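Local coordinates for protein fructose-1,6-bisphosphatase (Pyrococcus furiosus, PDB 1XI6) that catalyses the magnesium-dependent hydrolysis of fructose 1,6-bisphosphate to fructose 6-phosphate and phosphate, with weak activity in vitro on inositol 1-phosphate, at residues 22-27 with 63-68; 27-32 with 98-103; 122-127 with 131-136. All coordinates share one frame; numbering follows the deposited sequence.

Interaction 1: residues 22-27 with 63-68; sequences ISDFET and LSRITE
Arg65 reaches for Asp24 by starting out extended, its CG anti to the backbone N and its CD anti to CA, and then bending at chi3 (-56°), which turns the guanidinium at the end of the arm onto the carboxylate. Asp24 points across from the other helix, and the two side chains come from opposite directions to span backbones whose nearest CA atoms, those of Asp24 and Arg65, are 10.0 Å apart. A single salt bridge results: Arg65 NH2 donates to Asp24 OD2 at 2.7 Å, with a fairly straight N-H...O angle of 161°. The geometry is uneven on the two sides. OD2 lies at the guanidinium edge, close to the plane of that group, whereas NH2 meets OD2 from above the carboxylate plane. The two flat groups are turned 64° against each other, so this is not the coplanar, two-pronged pairing in which both oxygens are gripped. Asp20, one turn earlier on helix 11-28, forms a long, weak ion pair with Arg65 NH1, and Ile21 of the same helix touches the arginine side chain. The bridge thus ties helix 11-28 to helix 53-66 at the surface, away from the magnesium and substrate sites. With one hydrogen bond and little buried area, the attraction is probably mostly electrostatic and moderated by solvent.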
ATOM      1  N   ILE A  22       0.738  -6.500  13.338  1.00 50.00           N
ATOM      2  CA  ILE A  22      -0.681  -6.140  13.381  1.00 50.00           C
ATOM      3  C   ILE A  22      -1.156  -6.093  14.839  1.00 50.00           C
ATOM      4  O   ILE A  22      -1.736  -5.100  15.288  1.00 50.00           O
ATOM      5  CB  ILE A  22      -1.534  -7.126  12.524  1.00 50.00           C
ATOM      6  CG1 ILE A  22      -1.290  -6.885  11.031  1.00 50.00           C
ATOM      7  CG2 ILE A  22      -3.040  -7.043  12.863  1.00 50.00           C
ATOM      8  CD1 ILE A  22      -1.408  -8.128  10.163  1.00 50.00           C
ATOM      9  N   SER A  23      -0.876  -7.176  15.558  1.00 50.00           N
ATOM     10  CA  SER A  23      -1.198  -7.321  16.961  1.00 50.00           C
ATOM     11  C   SER A  23      -0.658  -6.158  17.811  1.00 50.00           C
ATOM     12  O   SER A  23      -1.388  -5.593  18.630  1.00 50.00           O
ATOM     13  CB  SER A  23      -0.640  -8.652  17.444  1.00 50.00           C
ATOM     14  OG  SER A  23      -1.408  -9.159  18.506  1.00 50.00           O
ATOM     15  N   ASP A  24       0.617  -5.818  17.599  1.00 50.00           N
ATOM     16  CA  ASP A  24       1.276  -4.655  18.196  1.00 50.00           C
ATOM     17  C   ASP A  24       0.604  -3.334  17.838  1.00 50.00           C
ATOM     18  O   ASP A  24       0.437  -2.466  18.689  1.00 50.00           O
ATOM     19  CB  ASP A  24       2.718  -4.579  17.707  1.00 50.00           C
ATOM     20  CG  ASP A  24       3.717  -5.189  18.664  1.00 50.00           C
ATOM     21  OD1 ASP A  24       3.337  -5.723  19.736  1.00 50.00           O
ATOM     22  OD2 ASP A  24       4.917  -5.124  18.324  1.00 50.00           O
ATOM     23  N   PHE A  25       0.240  -3.185  16.568  1.00 50.00           N
ATOM     24  CA  PHE A  25      -0.392  -1.981  16.074  1.00 50.00           C
ATOM     25  C   PHE A  25      -1.766  -1.799  16.696  1.00 50.00           C
ATOM     26  O   PHE A  25      -2.193  -0.669  16.936  1.00 50.00           O
ATOM     27  CB  PHE A  25      -0.515  -2.051  14.557  1.00 50.00           C
ATOM     28  CG  PHE A  25      -1.027  -0.790  13.923  1.00 50.00           C
ATOM     29  CD1 PHE A  25      -0.150   0.087  13.299  1.00 50.00           C
ATOM     30  CD2 PHE A  25      -2.389  -0.479  13.934  1.00 50.00           C
ATOM     31  CE1 PHE A  25      -0.618   1.252  12.696  1.00 50.00           C
ATOM     32  CE2 PHE A  25      -2.867   0.686  13.345  1.00 50.00           C
ATOM     33  CZ  PHE A  25      -1.986   1.549  12.722  1.00 50.00           C
ATOM     34  N   GLU A  26      -2.455  -2.909  16.948  1.00 50.00           N
ATOM     35  CA  GLU A  26      -3.811  -2.861  17.478  1.00 50.00           C
ATOM     36  C   GLU A  26      -3.814  -2.342  18.908  1.00 50.00           C
ATOM     37  O   GLU A  26      -4.707  -1.586  19.298  1.00 50.00           O
ATOM     38  CB  GLU A  26      -4.496  -4.230  17.380  1.00 50.00           C
ATOM     39  CG  GLU A  26      -5.044  -4.584  15.987  1.00 50.00           C
ATOM     40  CD  GLU A  26      -6.428  -3.983  15.671  0.50 50.00           C
ATOM     41  OE1 GLU A  26      -6.993  -4.343  14.611  0.50 50.00           O
ATOM     42  OE2 GLU A  26      -6.958  -3.165  16.463  0.50 50.00           O
ATOM     43  N   THR A  27      -2.801  -2.733  19.675  1.00 50.00           N
ATOM     44  CA  THR A  27      -2.718  -2.376  21.092  1.00 50.00           C
ATOM     45  C   THR A  27      -2.033  -1.036  21.334  1.00 50.00           C
ATOM     46  O   THR A  27      -2.397  -0.317  22.260  1.00 50.00           O
ATOM     47  CB  THR A  27      -1.997  -3.464  21.921  1.00 50.00           C
ATOM     48  OG1 THR A  27      -0.741  -3.779  21.310  1.00 50.00           O
ATOM     49  CG2 THR A  27      -2.851  -4.720  22.019  1.00 50.00           C
ATOM     50  N   LEU A  63      10.128  -1.221  13.098  1.00 50.00           N
ATOM     51  CA  LEU A  63      11.583  -1.388  13.027  1.00 50.00           C
ATOM     52  C   LEU A  63      12.131  -2.203  14.201  1.00 50.00           C
ATOM     53  O   LEU A  63      13.015  -3.037  14.006  1.00 50.00           O
ATOM     54  CB  LEU A  63      12.307  -0.044  12.888  1.00 50.00           C
ATOM     55  CG  LEU A  63      11.989   0.847  11.678  1.00 50.00           C
ATOM     56  CD1 LEU A  63      12.776   2.135  11.780  1.00 50.00           C
ATOM     57  CD2 LEU A  63      12.233   0.171  10.339  1.00 50.00           C
ATOM     58  N   SER A  64      11.598  -1.982  15.403  1.00 50.00           N
ATOM     59  CA  SER A  64      12.062  -2.698  16.599  1.00 50.00           C
ATOM     60  C   SER A  64      11.866  -4.223  16.525  1.00 50.00           C
ATOM     61  O   SER A  64      12.502  -4.973  17.274  1.00 50.00           O
ATOM     62  CB  SER A  64      11.412  -2.122  17.868  1.00 50.00           C
ATOM     63  OG  SER A  64      10.039  -2.466  17.979  1.00 50.00           O
ATOM     64  N   ARG A  65      10.984  -4.665  15.626  1.00 50.00           N
ATOM     65  CA  ARG A  65      10.776  -6.082  15.335  1.00 50.00           C
ATOM     66  C   ARG A  65      11.535  -6.520  14.069  1.00 50.00           C
ATOM     67  O   ARG A  65      12.216  -7.550  14.069  1.00 50.00           O
ATOM     68  CB  ARG A  65       9.289  -6.362  15.180  1.00 50.00           C
ATOM     69  CG  ARG A  65       8.941  -7.840  15.079  1.00 50.00           C
ATOM     70  CD  ARG A  65       7.427  -8.070  15.152  1.00 50.00           C
ATOM     71  NE  ARG A  65       6.844  -7.503  16.375  1.00 50.00           N
ATOM     72  CZ  ARG A  65       6.620  -8.187  17.491  1.00 50.00           C
ATOM     73  NH1 ARG A  65       6.916  -9.481  17.563  1.00 50.00           N
ATOM     74  NH2 ARG A  65       6.089  -7.579  18.538  1.00 50.00           N
ATOM     75  N   ILE A  66      11.417  -5.717  13.009  1.00 50.00           N
ATOM     76  CA  ILE A  66      11.952  -6.033  11.683  1.00 50.00           C
ATOM     77  C   ILE A  66      13.486  -5.997  11.607  1.00 50.00           C
ATOM     78  O   ILE A  66      14.083  -6.890  10.988  1.00 50.00           O
ATOM     79  CB  ILE A  66      11.278  -5.140  10.585  1.00 50.00           C
ATOM     80  CG1 ILE A  66       9.924  -5.726  10.184  1.00 50.00           C
ATOM     81  CG2 ILE A  66      12.112  -5.028   9.335  1.00 50.00           C
ATOM     82  N   THR A  67      14.125  -4.999  12.229  1.00 50.00           N
ATOM     83  CA  THR A  67      15.591  -4.843  12.106  1.00 50.00           C
ATOM     84  C   THR A  67      16.356  -5.976  12.790  1.00 50.00           C
ATOM     85  O   THR A  67      17.466  -6.315  12.378  1.00 50.00           O
ATOM     86  CB  THR A  67      16.129  -3.461  12.584  1.00 50.00           C
ATOM     87  OG1 THR A  67      15.960  -3.330  13.995  1.00 50.00           O
ATOM     88  CG2 THR A  67      15.430  -2.300  11.861  1.00 50.00           C
ATOM     89  N   GLU A  68      15.747  -6.560  13.819  1.00 50.00           N
ATOM     90  CA  GLU A  68      16.315  -7.697  14.539  1.00 50.00           C
ATOM     91  C   GLU A  68      16.637  -8.873  13.606  1.00 50.00           C
ATOM     92  O   GLU A  68      17.632  -9.573  13.806  1.00 50.00           O
ATOM     93  CB  GLU A  68      15.369  -8.127  15.676  1.00 50.00           C
ATOM     94  CG  GLU A  68      15.790  -9.367  16.498  1.00 50.00           C
ATOM     95  CD  GLU A  68      17.271  -9.371  16.921  1.00 50.00           C
ATOM     96  OE1 GLU A  68      17.869 -10.472  16.933  1.00 50.00           O
ATOM     97  OE2 GLU A  68      17.842  -8.288  17.233  1.00 50.00           O
TER

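Interaction 2: residues 27-32 with 98-103; sequences TTIMPF and YNFIAG
Phe100 sets the far end of its ring against Ile29 and Phe32, and its conformation accounts for the reach: CG stands anti to the backbone N (chi1 -177°), carrying the ring out from helix 97-102 toward the chain that follows helix 11-28. The leading atom is CZ. It comes within 3.7 Å of Ile29 CG2, and the two side chains cross at about a right angle. In Ile29 this methyl is itself anti to the backbone N, while CG1 takes the position beside that N and the end of the longer branch leads away, leaving the short branch to meet the ring. Phe32 behaves similarly: its CG lies anti to the carbonyl carbon (chi1 -64°), its ring turns away, and CB approaches the edge of the Phe100 ring, 3.9 Å from CE1. Met30 SD is a more distant edge neighbour, 4.3 Å from CE2. Two backbone carbonyls also approach the ring: Ile29 O near its plane beside CZ, and Phe32 O obliquely, 3.4 Å from CE1; the former also accepts the Phe32 N hydrogen bond of the short 3-10 turn. Val54 of helix 53-66 and Phe107, the latter edge-to-face, add further contacts to Phe100. Helix 97-102 begins at the end of the Asp-Pro-Leu-Asp-Gly-Ser sequence characteristic of the inositol monophosphatase superfamily, where Leu94 and Gly96 probably bind magnesium and substrate, so Phe100 packs beside the probable metal site.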
ATOM      1  N   THR A  27      -2.801  -2.733  19.675  1.00 50.00           N
ATOM      2  CA  THR A  27      -2.718  -2.376  21.092  1.00 50.00           C
ATOM      3  C   THR A  27      -2.033  -1.036  21.334  1.00 50.00           C
ATOM      4  O   THR A  27      -2.397  -0.317  22.260  1.00 50.00           O
ATOM      5  CB  THR A  27      -1.997  -3.464  21.921  1.00 50.00           C
ATOM      6  OG1 THR A  27      -0.741  -3.779  21.310  1.00 50.00           O
ATOM      7  CG2 THR A  27      -2.851  -4.720  22.019  1.00 50.00           C
ATOM      8  N   THR A  28      -1.059  -0.711  20.488  1.00 50.00           N
ATOM      9  CA  THR A  28      -0.143   0.410  20.700  1.00 50.00           C
ATOM     10  C   THR A  28      -0.472   1.655  19.859  1.00 50.00           C
ATOM     11  O   THR A  28      -0.360   2.773  20.358  1.00 50.00           O
ATOM     12  CB  THR A  28       1.321  -0.050  20.474  1.00 50.00           C
ATOM     13  OG1 THR A  28       1.614  -1.112  21.385  1.00 50.00           O
ATOM     14  CG2 THR A  28       2.323   1.060  20.699  1.00 50.00           C
ATOM     15  N   ILE A  29      -0.876   1.479  18.604  1.00 50.00           N
ATOM     16  CA  ILE A  29      -1.168   2.648  17.761  1.00 50.00           C
ATOM     17  C   ILE A  29      -2.668   2.989  17.647  1.00 50.00           C
ATOM     18  O   ILE A  29      -3.028   4.153  17.534  1.00 50.00           O
ATOM     19  CB  ILE A  29      -0.419   2.593  16.381  1.00 50.00           C
ATOM     20  CG1 ILE A  29       1.064   2.902  16.570  1.00 50.00           C
ATOM     21  CG2 ILE A  29      -0.952   3.627  15.398  1.00 50.00           C
ATOM     22  CD1 ILE A  29       1.914   1.733  16.866  1.00 50.00           C
ATOM     23  N   MET A  30      -3.529   1.980  17.704  1.00 50.00           N
ATOM     24  CA  MET A  30      -4.980   2.193  17.608  1.00 50.00           C
ATOM     25  C   MET A  30      -5.595   3.131  18.659  1.00 50.00           C
ATOM     26  O   MET A  30      -6.518   3.879  18.323  1.00 50.00           O
ATOM     27  CB  MET A  30      -5.737   0.859  17.577  1.00 50.00           C
ATOM     28  CG  MET A  30      -5.863   0.232  16.204  1.00 50.00           C
ATOM     29  SD  MET A  30      -6.524   1.365  14.976  1.00 50.00           S
ATOM     30  CE  MET A  30      -8.202   1.620  15.540  1.00 50.00           C
ATOM     31  N   PRO A  31      -5.098   3.095  19.929  1.00 50.00           N
ATOM     32  CA  PRO A  31      -5.468   4.126  20.911  1.00 50.00           C
ATOM     33  C   PRO A  31      -5.388   5.563  20.406  1.00 50.00           C
ATOM     34  O   PRO A  31      -6.119   6.410  20.898  1.00 50.00           O
ATOM     35  CB  PRO A  31      -4.433   3.935  22.016  1.00 50.00           C
ATOM     36  CG  PRO A  31      -4.088   2.526  21.965  1.00 50.00           C
ATOM     37  CD  PRO A  31      -4.206   2.086  20.543  1.00 50.00           C
ATOM     38  N   PHE A  32      -4.520   5.829  19.437  1.00 50.00           N
ATOM     39  CA  PHE A  32      -4.305   7.191  18.942  1.00 50.00           C
ATOM     40  C   PHE A  32      -5.208   7.618  17.796  1.00 50.00           C
ATOM     41  O   PHE A  32      -5.068   8.723  17.301  1.00 50.00           O
ATOM     42  CB  PHE A  32      -2.836   7.396  18.554  1.00 50.00           C
ATOM     43  CG  PHE A  32      -1.893   7.287  19.712  1.00 50.00           C
ATOM     44  CD1 PHE A  32      -1.692   8.371  20.562  1.00 50.00           C
ATOM     45  CD2 PHE A  32      -1.217   6.097  19.967  1.00 50.00           C
ATOM     46  CE1 PHE A  32      -0.833   8.273  21.648  1.00 50.00           C
ATOM     47  CE2 PHE A  32      -0.353   5.990  21.054  1.00 50.00           C
ATOM     48  CZ  PHE A  32      -0.160   7.082  21.896  1.00 50.00           C
ATOM     49  N   TYR A  98      -2.917  11.518   7.601  1.00 50.00           N
ATOM     50  CA  TYR A  98      -3.857  12.596   7.894  1.00 50.00           C
ATOM     51  C   TYR A  98      -5.204  12.065   8.379  1.00 50.00           C
ATOM     52  O   TYR A  98      -5.738  12.565   9.373  1.00 50.00           O
ATOM     53  CB  TYR A  98      -4.067  13.517   6.684  1.00 50.00           C
ATOM     54  CG  TYR A  98      -5.165  14.525   6.936  1.00 50.00           C
ATOM     55  CD1 TYR A  98      -6.487  14.279   6.519  1.00 50.00           C
ATOM     56  CD2 TYR A  98      -4.899  15.719   7.632  1.00 50.00           C
ATOM     57  CE1 TYR A  98      -7.511  15.211   6.776  1.00 50.00           C
ATOM     58  CE2 TYR A  98      -5.912  16.654   7.890  1.00 50.00           C
ATOM     59  CZ  TYR A  98      -7.209  16.395   7.459  1.00 50.00           C
ATOM     60  OH  TYR A  98      -8.201  17.316   7.712  1.00 50.00           O
ATOM     61  N   ASN A  99      -5.742  11.075   7.655  1.00 50.00           N
ATOM     62  CA  ASN A  99      -6.999  10.417   7.981  1.00 50.00           C
ATOM     63  C   ASN A  99      -7.002   9.865   9.397  1.00 50.00           C
ATOM     64  O   ASN A  99      -7.927  10.133  10.170  1.00 50.00           O
ATOM     65  CB  ASN A  99      -7.264   9.262   7.022  1.00 50.00           C
ATOM     66  CG  ASN A  99      -7.776   9.698   5.664  1.00 50.00           C
ATOM     67  OD1 ASN A  99      -8.086  10.856   5.419  1.00 50.00           O
ATOM     68  ND2 ASN A  99      -7.870   8.737   4.765  1.00 50.00           N
ATOM     69  N   PHE A 100      -5.961   9.091   9.720  1.00 50.00           N
ATOM     70  CA  PHE A 100      -5.813   8.490  11.040  1.00 50.00           C
ATOM     71  C   PHE A 100      -5.887   9.526  12.166  1.00 50.00           C
ATOM     72  O   PHE A 100      -6.605   9.314  13.158  1.00 50.00           O
ATOM     73  CB  PHE A 100      -4.515   7.695  11.145  1.00 50.00           C
ATOM     74  CG  PHE A 100      -4.342   6.994  12.473  1.00 50.00           C
ATOM     75  CD1 PHE A 100      -3.732   7.636  13.554  1.00 50.00           C
ATOM     76  CD2 PHE A 100      -4.793   5.692  12.648  1.00 50.00           C
ATOM     77  CE1 PHE A 100      -3.577   6.988  14.775  1.00 50.00           C
ATOM     78  CE2 PHE A 100      -4.639   5.041  13.867  1.00 50.00           C
ATOM     79  CZ  PHE A 100      -4.028   5.691  14.928  1.00 50.00           C
ATOM     80  N   ILE A 101      -5.151  10.628  12.019  1.00 50.00           N
ATOM     81  CA  ILE A 101      -5.141  11.681  13.028  1.00 50.00           C
ATOM     82  C   ILE A 101      -6.515  12.342  13.111  1.00 50.00           C
ATOM     83  O   ILE A 101      -7.072  12.479  14.195  1.00 50.00           O
ATOM     84  CB  ILE A 101      -4.016  12.727  12.780  1.00 50.00           C
ATOM     85  CG1 ILE A 101      -2.645  12.041  12.713  1.00 50.00           C
ATOM     86  CG2 ILE A 101      -4.022  13.810  13.866  1.00 50.00           C
ATOM     87  CD1 ILE A 101      -1.617  12.760  11.884  1.00 50.00           C
ATOM     88  N   ALA A 102      -7.065  12.717  11.961  1.00 50.00           N
ATOM     89  CA  ALA A 102      -8.379  13.365  11.889  1.00 50.00           C
ATOM     90  C   ALA A 102      -9.581  12.534  12.419  1.00 50.00           C
ATOM     91  O   ALA A 102     -10.634  13.103  12.717  1.00 50.00           O
ATOM     92  CB  ALA A 102      -8.639  13.836  10.468  1.00 50.00           C
ATOM     93  N   GLY A 103      -9.421  11.214  12.541  1.00 50.00           N
ATOM     94  CA  GLY A 103     -10.520  10.325  12.902  1.00 50.00           C
ATOM     95  C   GLY A 103     -11.328   9.814  11.709  1.00 50.00           C
ATOM     96  O   GLY A 103     -12.447   9.323  11.872  1.00 50.00           O
TER

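Interaction 3: residues 122-127 with 131-136; sequences AIIYEP and RFFEGI
Ala122 and Gly135, Ile124 and Phe133, and Glu126 and Arg131 form antiparallel hydrogen-bonded pairs, each closed by two backbone bonds; Phe133 N to Ile124 O, at 2.8 Å, is one of them. CA-H...O contacts run between these rungs, as from Ile123 CA to Phe133 O. The ladder is the beta hairpin of strands 118-126 and 131-136, within the large mixed sheet of this phosphatase fold. Apolar contacts occupy both faces. On the face of Ile123, Tyr125 and Phe132, Ile123 CG2 lies 3.8 Å from Phe132 CE1, obliquely to the ring, and helix 11-28 packs over them. On the other face, Ile124 CG2 meets Phe133 CD1 at 4.1 Å beside helix 184-193. The charged contact joins Glu126 and Arg131, which lie side by side and point the same way. An arm extended from CG to NE brings Arg131 NH2 within 3.1 Å of Glu126 OE1, on the syn lone pair, with a bent N-H...O angle of 137°. A leucine in place of Arg131 would probably leave OE1 without its charged mate. Thr129 OG1 also hydrogen-bonds Glu126 OE1, while OE2 is held separately by Tyr190 OH.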
ATOM      1  N   ALA A 122       3.445  -9.772   0.281  1.00 50.00           N
ATOM      2  CA  ALA A 122       2.995  -8.427   0.595  1.00 50.00           C
ATOM      3  C   ALA A 122       1.721  -8.529   1.410  1.00 50.00           C
ATOM      4  O   ALA A 122       0.899  -9.406   1.169  1.00 50.00           O
ATOM      5  CB  ALA A 122       2.777  -7.610  -0.672  1.00 50.00           C
ATOM      6  N   ILE A 123       1.582  -7.644   2.392  1.00 50.00           N
ATOM      7  CA  ILE A 123       0.362  -7.558   3.189  1.00 50.00           C
ATOM      8  C   ILE A 123      -0.144  -6.125   3.336  1.00 50.00           C
ATOM      9  O   ILE A 123       0.634  -5.174   3.359  1.00 50.00           O
ATOM     10  CB  ILE A 123       0.516  -8.177   4.597  1.00 50.00           C
ATOM     11  CG1 ILE A 123       1.548  -7.401   5.418  1.00 50.00           C
ATOM     12  CG2 ILE A 123       0.873  -9.660   4.498  1.00 50.00           C
ATOM     13  CD1 ILE A 123       1.084  -7.047   6.808  1.00 50.00           C
ATOM     14  N   ILE A 124      -1.461  -5.989   3.413  1.00 50.00           N
ATOM     15  CA  ILE A 124      -2.092  -4.759   3.847  1.00 50.00           C
ATOM     16  C   ILE A 124      -3.093  -5.145   4.916  1.00 50.00           C
ATOM     17  O   ILE A 124      -3.973  -5.969   4.678  1.00 50.00           O
ATOM     18  CB  ILE A 124      -2.749  -3.997   2.687  1.00 50.00           C
ATOM     19  CG1 ILE A 124      -1.667  -3.409   1.787  1.00 50.00           C
ATOM     20  CG2 ILE A 124      -3.634  -2.870   3.213  1.00 50.00           C
ATOM     21  CD1 ILE A 124      -2.122  -3.009   0.432  1.00 50.00           C
ATOM     22  N   TYR A 125      -2.931  -4.577   6.105  1.00 50.00           N
ATOM     23  CA  TYR A 125      -3.928  -4.741   7.146  1.00 50.00           C
ATOM     24  C   TYR A 125      -4.724  -3.453   7.337  1.00 50.00           C
ATOM     25  O   TYR A 125      -4.148  -2.380   7.510  1.00 50.00           O
ATOM     26  CB  TYR A 125      -3.319  -5.225   8.469  1.00 50.00           C
ATOM     27  CG  TYR A 125      -4.364  -5.440   9.546  1.00 50.00           C
ATOM     28  CD1 TYR A 125      -4.467  -4.569  10.627  1.00 50.00           C
ATOM     29  CD2 TYR A 125      -5.273  -6.506   9.467  1.00 50.00           C
ATOM     30  CE1 TYR A 125      -5.445  -4.761  11.613  1.00 50.00           C
ATOM     31  CE2 TYR A 125      -6.256  -6.704  10.450  1.00 50.00           C
ATOM     32  CZ  TYR A 125      -6.335  -5.829  11.517  1.00 50.00           C
ATOM     33  OH  TYR A 125      -7.287  -6.019  12.491  1.00 50.00           O
ATOM     34  N   GLU A 126      -6.048  -3.584   7.299  1.00 50.00           N
ATOM     35  CA  GLU A 126      -6.955  -2.458   7.475  1.00 50.00           C
ATOM     36  C   GLU A 126      -7.642  -2.542   8.833  1.00 50.00           C
ATOM     37  O   GLU A 126      -8.649  -3.223   8.960  1.00 50.00           O
ATOM     38  CB  GLU A 126      -7.995  -2.428   6.363  1.00 50.00           C
ATOM     39  CG  GLU A 126      -8.667  -1.105   6.234  1.00 50.00           C
ATOM     40  CD  GLU A 126      -9.962  -1.138   5.454  1.00 50.00           C
ATOM     41  OE1 GLU A 126     -10.283  -2.152   4.804  1.00 50.00           O
ATOM     42  OE2 GLU A 126     -10.668  -0.113   5.504  1.00 50.00           O
ATOM     43  N   PRO A 127      -7.095  -1.849   9.853  1.00 50.00           N
ATOM     44  CA  PRO A 127      -7.589  -2.010  11.224  1.00 50.00           C
ATOM     45  C   PRO A 127      -9.092  -1.778  11.442  1.00 50.00           C
ATOM     46  O   PRO A 127      -9.697  -2.542  12.185  1.00 50.00           O
ATOM     47  CB  PRO A 127      -6.737  -1.011  12.022  1.00 50.00           C
ATOM     48  CG  PRO A 127      -5.514  -0.857  11.219  1.00 50.00           C
ATOM     49  CD  PRO A 127      -5.971  -0.895   9.804  1.00 50.00           C
ATOM     50  N   ARG A 131      -9.326  -6.264   8.135  1.00 50.00           N
ATOM     51  CA  ARG A 131      -9.102  -6.955   6.879  1.00 50.00           C
ATOM     52  C   ARG A 131      -7.637  -7.236   6.647  1.00 50.00           C
ATOM     53  O   ARG A 131      -6.806  -6.333   6.694  1.00 50.00           O
ATOM     54  CB  ARG A 131      -9.666  -6.144   5.720  1.00 50.00           C
ATOM     55  CG  ARG A 131     -11.156  -6.269   5.578  1.00 50.00           C
ATOM     56  CD  ARG A 131     -11.571  -5.709   4.267  1.00 50.00           C
ATOM     57  NE  ARG A 131     -13.012  -5.542   4.172  1.00 50.00           N
ATOM     58  CZ  ARG A 131     -13.618  -4.393   3.907  1.00 50.00           C
ATOM     59  NH1 ARG A 131     -14.933  -4.356   3.835  1.00 50.00           N
ATOM     60  NH2 ARG A 131     -12.921  -3.285   3.706  1.00 50.00           N
ATOM     61  N   PHE A 132      -7.341  -8.504   6.387  1.00 50.00           N
ATOM     62  CA  PHE A 132      -5.978  -8.959   6.187  1.00 50.00           C
ATOM     63  C   PHE A 132      -5.768  -9.338   4.735  1.00 50.00           C
ATOM     64  O   PHE A 132      -6.150 -10.412   4.312  1.00 50.00           O
ATOM     65  CB  PHE A 132      -5.680 -10.120   7.137  1.00 50.00           C
ATOM     66  CG  PHE A 132      -4.259 -10.602   7.097  1.00 50.00           C
ATOM     67  CD1 PHE A 132      -3.195  -9.711   7.162  1.00 50.00           C
ATOM     68  CD2 PHE A 132      -3.985 -11.962   7.014  1.00 50.00           C
ATOM     69  CE1 PHE A 132      -1.883 -10.165   7.127  1.00 50.00           C
ATOM     70  CE2 PHE A 132      -2.681 -12.431   6.981  1.00 50.00           C
ATOM     71  CZ  PHE A 132      -1.628 -11.535   7.038  1.00 50.00           C
ATOM     72  N   PHE A 133      -5.176  -8.427   3.975  1.00 50.00           N
ATOM     73  CA  PHE A 133      -4.909  -8.652   2.559  1.00 50.00           C
ATOM     74  C   PHE A 133      -3.536  -9.274   2.368  1.00 50.00           C
ATOM     75  O   PHE A 133      -2.549  -8.825   2.952  1.00 50.00           O
ATOM     76  CB  PHE A 133      -4.960  -7.348   1.763  1.00 50.00           C
ATOM     77  CG  PHE A 133      -6.292  -6.667   1.767  1.00 50.00           C
ATOM     78  CD1 PHE A 133      -6.589  -5.693   2.724  1.00 50.00           C
ATOM     79  CD2 PHE A 133      -7.247  -6.969   0.793  1.00 50.00           C
ATOM     80  CE1 PHE A 133      -7.825  -5.049   2.725  1.00 50.00           C
ATOM     81  CE2 PHE A 133      -8.484  -6.330   0.780  1.00 50.00           C
ATOM     82  CZ  PHE A 133      -8.779  -5.369   1.746  1.00 50.00           C
ATOM     83  N   GLU A 134      -3.481 -10.304   1.534  1.00 50.00           N
ATOM     84  CA  GLU A 134      -2.229 -10.977   1.225  1.00 50.00           C
ATOM     85  C   GLU A 134      -1.960 -11.018  -0.264  1.00 50.00           C
ATOM     86  O   GLU A 134      -2.849 -11.296  -1.055  1.00 50.00           O
ATOM     87  CB  GLU A 134      -2.216 -12.379   1.809  1.00 50.00           C
ATOM     88  CG  GLU A 134      -1.791 -12.411   3.253  1.00 50.00           C
ATOM     89  CD  GLU A 134      -1.928 -13.789   3.853  1.00 50.00           C
ATOM     90  OE1 GLU A 134      -3.077 -14.264   3.999  1.00 50.00           O
ATOM     91  OE2 GLU A 134      -0.892 -14.405   4.185  1.00 50.00           O
ATOM     92  N   GLY A 135      -0.723 -10.721  -0.637  1.00 50.00           N
ATOM     93  CA  GLY A 135      -0.281 -10.804  -2.024  1.00 50.00           C
ATOM     94  C   GLY A 135       0.872 -11.776  -2.084  1.00 50.00           C
ATOM     95  O   GLY A 135       1.967 -11.471  -1.601  1.00 50.00           O
ATOM     96  N   ILE A 136       0.614 -12.946  -2.666  1.00 50.00           N
ATOM     97  CA  ILE A 136       1.562 -14.062  -2.670  1.00 50.00           C
ATOM     98  C   ILE A 136       1.819 -14.524  -4.116  1.00 50.00           C
ATOM     99  O   ILE A 136       1.014 -15.287  -4.686  1.00 50.00           O
ATOM    100  CB  ILE A 136       1.047 -15.234  -1.784  1.00 50.00           C
ATOM    101  CG1 ILE A 136       0.656 -14.728  -0.382  1.00 50.00           C
ATOM    102  CG2 ILE A 136       2.083 -16.355  -1.722  1.00 50.00           C
ATOM    103  CD1 ILE A 136      -0.186 -15.691   0.455  1.00 50.00           C
TER

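The three contacts illustrate how one helix can link separate parts of a fold. Helix 11-28 carries the first segment of interaction 1 and leads through the shared Thr27 into interaction 2; Phe25 O of the first and Met30 N of the second, 3.1 Å apart, are probably hydrogen-bonded. Interaction 1 meets the hairpin of interaction 3 through Glu26 OE1 and Tyr125 OH, a probable hydrogen bond of 2.7 Å, and Met30 SD touches Pro127 CB at 3.8 Å to join interactions 2 and 3. Interactions 2 and 3 also approach the predicted active site: the Phe100 side chain is about 4 Å from that of Leu94, and the Ile124 side chain about 6 Å from that of Asp95.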